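PDB 4YYF: beta-N-acetylhexosaminidase from Mycobacterium smegmatis, which probably releases terminal non-reducing N-acetyl-D-hexosamine residues from N-acetyl-beta-D-hexosaminides by hydrolysis, as a member of glycosyl hydrolase family 3. Local coordinates for residues V287-L292 / A314-A319; A307-L312 / D332-A337. The protein carries 1 engineered substitution. All blocks are in the same frame, centred on the assembly; numbering follows the deposited sequence.

Contact 1. Residues V287-L292 / A314-A319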
loop_
_atom_site.group_PDB
_atom_site.type_symbol
_atom_site.label_atom_id
_atom_site.label_comp_id
_atom_site.label_asym_id
_atom_site.label_seq_id
_atom_site.Cartn_x
_atom_site.Cartn_y
_atom_site.Cartn_z
ATOM N N VAL A 287 1.870 -2.264 7.149
ATOM C CA VAL A 287 0.604 -1.621 6.808
ATOM C C VAL A 287 0.855 -0.279 6.120
ATOM O O VAL A 287 1.467 0.617 6.711
ATOM C CB VAL A 287 -0.282 -1.421 8.060
ATOM C CG1 VAL A 287 -1.595 -0.773 7.668
ATOM C CG2 VAL A 287 -0.566 -2.763 8.745
ATOM N N TYR A 288 0.392 -0.152 4.871
ATOM C CA TYR A 288 0.503 1.092 4.110
ATOM C C TYR A 288 -0.769 1.916 4.239
ATOM O O TYR A 288 -1.833 1.371 4.541
ATOM C CB TYR A 288 0.662 0.790 2.610
ATOM C CG TYR A 288 2.014 0.290 2.156
ATOM C CD1 TYR A 288 2.979 1.178 1.707
ATOM C CD2 TYR A 288 2.302 -1.072 2.119
ATOM C CE1 TYR A 288 4.224 0.728 1.255
ATOM C CE2 TYR A 288 3.555 -1.539 1.665
ATOM C CZ TYR A 288 4.502 -0.622 1.244
ATOM O OH TYR A 288 5.739 -1.039 0.792
ATOM N N THR A 289 -0.670 3.224 3.973
ATOM C CA THR A 289 -1.862 4.017 3.701
ATOM C C THR A 289 -2.061 4.100 2.198
ATOM O O THR A 289 -1.123 3.922 1.422
ATOM C CB THR A 289 -1.737 5.472 4.183
ATOM O OG1 THR A 289 -0.751 6.133 3.375
ATOM C CG2 THR A 289 -1.350 5.536 5.649
ATOM N N ASP A 290 -3.282 4.426 1.792
ATOM C CA ASP A 290 -3.559 4.815 0.412
ATOM C C ASP A 290 -2.968 6.223 0.243
ATOM O O ASP A 290 -2.499 6.826 1.215
ATOM C CB ASP A 290 -5.079 4.805 0.182
ATOM C CG ASP A 290 -5.479 4.720 -1.295
ATOM O OD1 ASP A 290 -4.637 4.920 -2.191
ATOM O OD2 ASP A 290 -6.671 4.461 -1.550
ATOM N N ASP A 291 -2.978 6.729 -0.985
ATOM C CA ASP A 291 -2.356 8.013 -1.349
ATOM C C ASP A 291 -2.880 9.179 -0.505
ATOM O O ASP A 291 -4.067 9.478 -0.517
ATOM C CB ASP A 291 -2.578 8.221 -2.859
ATOM C CG ASP A 291 -2.327 9.639 -3.346
ATOM O OD1 ASP A 291 -1.596 10.430 -2.716
ATOM O OD2 ASP A 291 -2.876 9.954 -4.423
ATOM N N LEU A 292 -1.970 9.819 0.231
ATOM C CA LEU A 292 -2.315 10.892 1.172
ATOM C C LEU A 292 -2.315 12.306 0.586
ATOM O O LEU A 292 -2.747 13.244 1.253
ATOM C CB LEU A 292 -1.385 10.866 2.389
ATOM C CG LEU A 292 -1.415 9.634 3.286
ATOM C CD1 LEU A 292 -0.256 9.675 4.258
ATOM C CD2 LEU A 292 -2.735 9.549 4.043
ATOM N N ALA A 314 -1.635 7.164 14.013
ATOM C CA ALA A 314 -2.764 6.243 14.098
ATOM C C ALA A 314 -2.293 4.788 14.075
ATOM O O ALA A 314 -2.916 3.918 14.668
ATOM C CB ALA A 314 -3.758 6.511 12.983
ATOM N N GLY A 315 -1.198 4.518 13.383
ATOM C CA GLY A 315 -0.654 3.174 13.403
ATOM C C GLY A 315 -0.166 2.628 12.082
ATOM O O GLY A 315 0.246 1.468 12.015
ATOM N N ALA A 316 -0.181 3.447 11.029
ATOM C CA ALA A 316 0.391 3.006 9.763
ATOM C C ALA A 316 1.901 2.822 9.907
ATOM O O ALA A 316 2.550 3.547 10.662
ATOM C CB ALA A 316 0.075 3.999 8.646
ATOM N N ASP A 317 2.458 1.850 9.187
ATOM C CA ASP A 317 3.912 1.668 9.159
ATOM C C ASP A 317 4.516 2.414 7.991
ATOM O O ASP A 317 5.724 2.651 7.947
ATOM C CB ASP A 317 4.276 0.208 8.947
ATOM C CG ASP A 317 3.740 -0.684 10.019
ATOM O OD1 ASP A 317 4.044 -0.432 11.202
ATOM O OD2 ASP A 317 3.012 -1.637 9.668
ATOM N N ASN A 318 3.688 2.738 7.011
ATOM C CA ASN A 318 4.216 3.330 5.792
ATOM C C ASN A 318 3.247 4.332 5.186
ATOM O O ASN A 318 2.139 3.981 4.788
ATOM C CB ASN A 318 4.558 2.237 4.777
ATOM C CG ASN A 318 5.546 2.711 3.728
ATOM O OD1 ASN A 318 5.229 3.562 2.896
ATOM N ND2 ASN A 318 6.753 2.165 3.769
ATOM N N ALA A 319 3.678 5.584 5.127
ATOM C CA ALA A 319 2.847 6.670 4.613
ATOM C C ALA A 319 3.193 6.904 3.161
ATOM O O ALA A 319 4.351 7.201 2.825
ATOM C CB ALA A 319 3.077 7.940 5.421
#

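Contact 2. Residues A307-L312 / D332-A337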
loop_
_atom_site.group_PDB
_atom_site.type_symbol
_atom_site.label_atom_id
_atom_site.label_comp_id
_atom_site.label_asym_id
_atom_site.label_seq_id
_atom_site.Cartn_x
_atom_site.Cartn_y
_atom_site.Cartn_z
ATOM N N ALA A 307 -1.123 14.998 7.252
ATOM C CA ALA A 307 -1.731 13.702 6.945
ATOM C C ALA A 307 -0.780 12.555 7.249
ATOM O O ALA A 307 -1.187 11.513 7.787
ATOM C CB ALA A 307 -2.155 13.646 5.484
ATOM N N VAL A 308 0.486 12.739 6.889
ATOM C CA VAL A 308 1.506 11.722 7.175
ATOM C C VAL A 308 1.673 11.546 8.676
ATOM O O VAL A 308 1.692 10.420 9.187
ATOM C CB VAL A 308 2.845 12.086 6.517
ATOM C CG1 VAL A 308 3.975 11.195 7.047
ATOM C CG2 VAL A 308 2.715 11.963 5.002
ATOM N N LEU A 309 1.768 12.660 9.392
ATOM C CA LEU A 309 1.839 12.616 10.851
ATOM C C LEU A 309 0.649 11.864 11.463
ATOM O O LEU A 309 0.826 10.976 12.303
ATOM C CB LEU A 309 1.909 14.036 11.422
ATOM C CG LEU A 309 1.888 14.114 12.953
ATOM C CD1 LEU A 309 2.921 13.166 13.545
ATOM C CD2 LEU A 309 2.117 15.541 13.470
ATOM N N ARG A 310 -0.562 12.226 11.053
ATOM C CA ARG A 310 -1.756 11.565 11.566
ATOM C C ARG A 310 -1.768 10.065 11.266
ATOM O O ARG A 310 -2.174 9.262 12.108
ATOM C CB ARG A 310 -3.019 12.239 11.020
ATOM C CG ARG A 310 -3.338 13.569 11.699
ATOM C CD ARG A 310 -4.309 14.398 10.887
ATOM N NE ARG A 310 -4.637 15.647 11.580
ATOM C CZ ARG A 310 -5.560 15.749 12.534
ATOM N NH1 ARG A 310 -6.256 14.679 12.895
ATOM N NH2 ARG A 310 -5.789 16.917 13.125
ATOM N N ALA A 311 -1.316 9.686 10.074
ATOM C CA ALA A 311 -1.271 8.273 9.713
ATOM C C ALA A 311 -0.315 7.498 10.617
ATOM O O ALA A 311 -0.675 6.453 11.145
ATOM C CB ALA A 311 -0.894 8.086 8.242
ATOM N N LEU A 312 0.898 8.011 10.794
ATOM C CA LEU A 312 1.898 7.335 11.621
ATOM C C LEU A 312 1.492 7.334 13.085
ATOM O O LEU A 312 1.806 6.380 13.811
ATOM C CB LEU A 312 3.290 7.971 11.448
ATOM C CG LEU A 312 3.810 7.961 10.014
ATOM C CD1 LEU A 312 5.183 8.657 9.924
ATOM C CD2 LEU A 312 3.868 6.531 9.463
ATOM N N ASP A 332 10.685 17.286 8.288
ATOM C CA ASP A 332 10.740 18.357 9.285
ATOM C C ASP A 332 9.604 18.247 10.293
ATOM O O ASP A 332 9.806 18.394 11.498
ATOM C CB ASP A 332 10.667 19.733 8.610
ATOM C CG ASP A 332 11.970 20.136 7.966
ATOM O OD1 ASP A 332 12.960 19.392 8.105
ATOM O OD2 ASP A 332 12.005 21.206 7.323
ATOM N N ARG A 333 8.401 17.998 9.797
ATOM C CA ARG A 333 7.236 17.948 10.675
ATOM C C ARG A 333 7.295 16.704 11.567
ATOM O O ARG A 333 6.876 16.728 12.725
ATOM C CB ARG A 333 5.945 17.957 9.839
ATOM C CG ARG A 333 4.642 17.913 10.650
ATOM C CD ARG A 333 4.440 19.190 11.469
ATOM N NE ARG A 333 3.204 19.182 12.266
ATOM C CZ ARG A 333 3.134 18.833 13.550
ATOM N NH1 ARG A 333 4.229 18.457 14.197
ATOM N NH2 ARG A 333 1.970 18.862 14.194
ATOM N N LEU A 334 7.827 15.609 11.028
ATOM C CA LEU A 334 7.894 14.375 11.797
ATOM C C LEU A 334 8.896 14.480 12.945
ATOM O O LEU A 334 8.634 13.994 14.044
ATOM C CB LEU A 334 8.211 13.184 10.893
ATOM C CG LEU A 334 7.073 12.826 9.933
ATOM C CD1 LEU A 334 7.452 11.625 9.065
ATOM C CD2 LEU A 334 5.806 12.532 10.728
ATOM N N GLU A 335 10.031 15.124 12.694
ATOM C CA GLU A 335 10.994 15.400 13.753
ATOM C C GLU A 335 10.402 16.279 14.860
ATOM O O GLU A 335 10.637 16.043 16.046
ATOM C CB GLU A 335 12.261 16.037 13.175
ATOM C CG GLU A 335 13.048 15.124 12.257
ATOM C CD GLU A 335 14.499 15.568 12.090
ATOM O OE1 GLU A 335 14.868 16.021 10.980
ATOM O OE2 GLU A 335 15.276 15.457 13.068
ATOM N N GLN A 336 9.620 17.281 14.476
ATOM C CA GLN A 336 8.959 18.134 15.462
ATOM C C GLN A 336 7.948 17.345 16.297
ATOM O O GLN A 336 7.812 17.571 17.503
ATOM C CB GLN A 336 8.276 19.319 14.776
ATOM C CG GLN A 336 9.230 20.278 14.083
ATOM C CD GLN A 336 8.514 21.201 13.109
ATOM O OE1 GLN A 336 7.287 21.329 13.148
ATOM N NE2 GLN A 336 9.277 21.839 12.220
ATOM N N ALA A 337 7.242 16.419 15.656
ATOM C CA ALA A 337 6.259 15.607 16.364
ATOM C C ALA A 337 6.936 14.703 17.394
ATOM O O ALA A 337 6.388 14.463 18.475
ATOM C CB ALA A 337 5.453 14.788 15.400
#

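Contact 1. Residues V287-L292 / A314-A319
Tyr288 and Asn318 face each other as a single backbone bridge, their CA atoms 4.7 Å apart, with strand 287-289 running beside the loop that leads into strand 319-321. The Val287 carbonyl O takes Asp317 N in its own plane at 2.9 Å and, more weakly, Asn318 N. One residue on, Thr289 N gives a straighter bond to Asn318 O, 3.0 Å with an N-H...O angle of 151°. At Val287 the Asp317 carboxylate closes the pairing: OD2 accepts Val287 N through its anti lone pair at 2.8 Å. The buried carboxylate is held at both oxygens, by salt bridges from OD2 to Arg274 and OD1 to Arg354 and a hydrogen bond between OD1 and Ser351; the two arginines would be expected to favour its charged form.

Asn318 lies alongside Tyr288, both side chains pointing the same way. The amide, tilted 43° from the ring, sets Asn318 OD1 3.4 Å from Tyr288 CE1; Thr50 holds OD1 and Asn355 holds ND2, which fixes the amide's rotation. The methyls add apolar contact. With chi1 at 68°, Thr289 sends OG1 to Asp290 O and leaves CG2 against Ala316 CB at 3.7 Å. Leu292 CD1 reaches Ala319 CB at 3.9 Å.

In this TIM-barrel-type domain the single bridge links strand 287-289 to the residues leading into strand 319-321, next to it round the barrel, while strand 246-249 pairs in parallel on the other side. Helix 304-314 packs on Thr289, Leu292 and Ala319, and helix 267-275 on Val287 and Ala316.

Contact 2. Residues A307-L312 / D332-A337
Leu309 lays its CD2 methyl over one face of the Arg333 guanidinium, 3.3 Å above the plane and displaced from its middle, with Arg333 CZ and NH2 its nearest atoms. The arginine gets there by a bend in its chain at chi2 (67°), while NH2 keeps a salt bridge to Glu342, so the flat group is tethered as it lies against the methyl. The other branch of Leu309, CD1, presses on Ala337 CB at 3.5 Å, a close fit that the small alanine side chain allows. With CG anti to the backbone N (chi1 176°), Leu309 extends toward helix 327-340 and puts CD2 over Arg333 and CD1 on Ala337 and Leu334.

Leu334 answers from the second helix. It runs antiparallel alongside Leu309, Leu334 CD2 coming 4.0 Å from Leu309 CA. The Leu334 side chain crosses those of Leu312 and Val308 at about a right angle, its CD1 3.8 Å from Leu312 CD1 and 4.0 Å from Val308 CG1. Apolar side chains thus make most of the join, with the arginine at its margin.

The axes of the two short segments approach to 9.9 Å and cross at -45°. Helices 304-314 and 327-340 flank strand 319-321 in the chain, forming consecutive outer helices of the barrel. Val308 also touches Trp321 of that strand, and helix 41-46 packs against Leu334 from another side.

Contacts 1 and 2 are successive layers of the barrel, their centres 12 Å apart: contact 1 joins the strand region, contact 2 the helices outside it. Helix 304-314 connects them. Ala311 O probably accepts a hydrogen bond from Ala316 N at 3.0 Å, and Val308 spans both layers, with CG1 3.7 Å from Ala319 CB and CG2 3.8 Å from Leu292 CD1. The sodium ion, at a site including Ala347 and Ser351, lies about 4 Å from the Asp317 side chain and about 6 Å from that of Leu312. As in other TIM-barrel enzymes, the active site is expected at the C-terminal strand ends, where Asp290, against His204 and His251, and Asp291 follow Thr289 in contact 1.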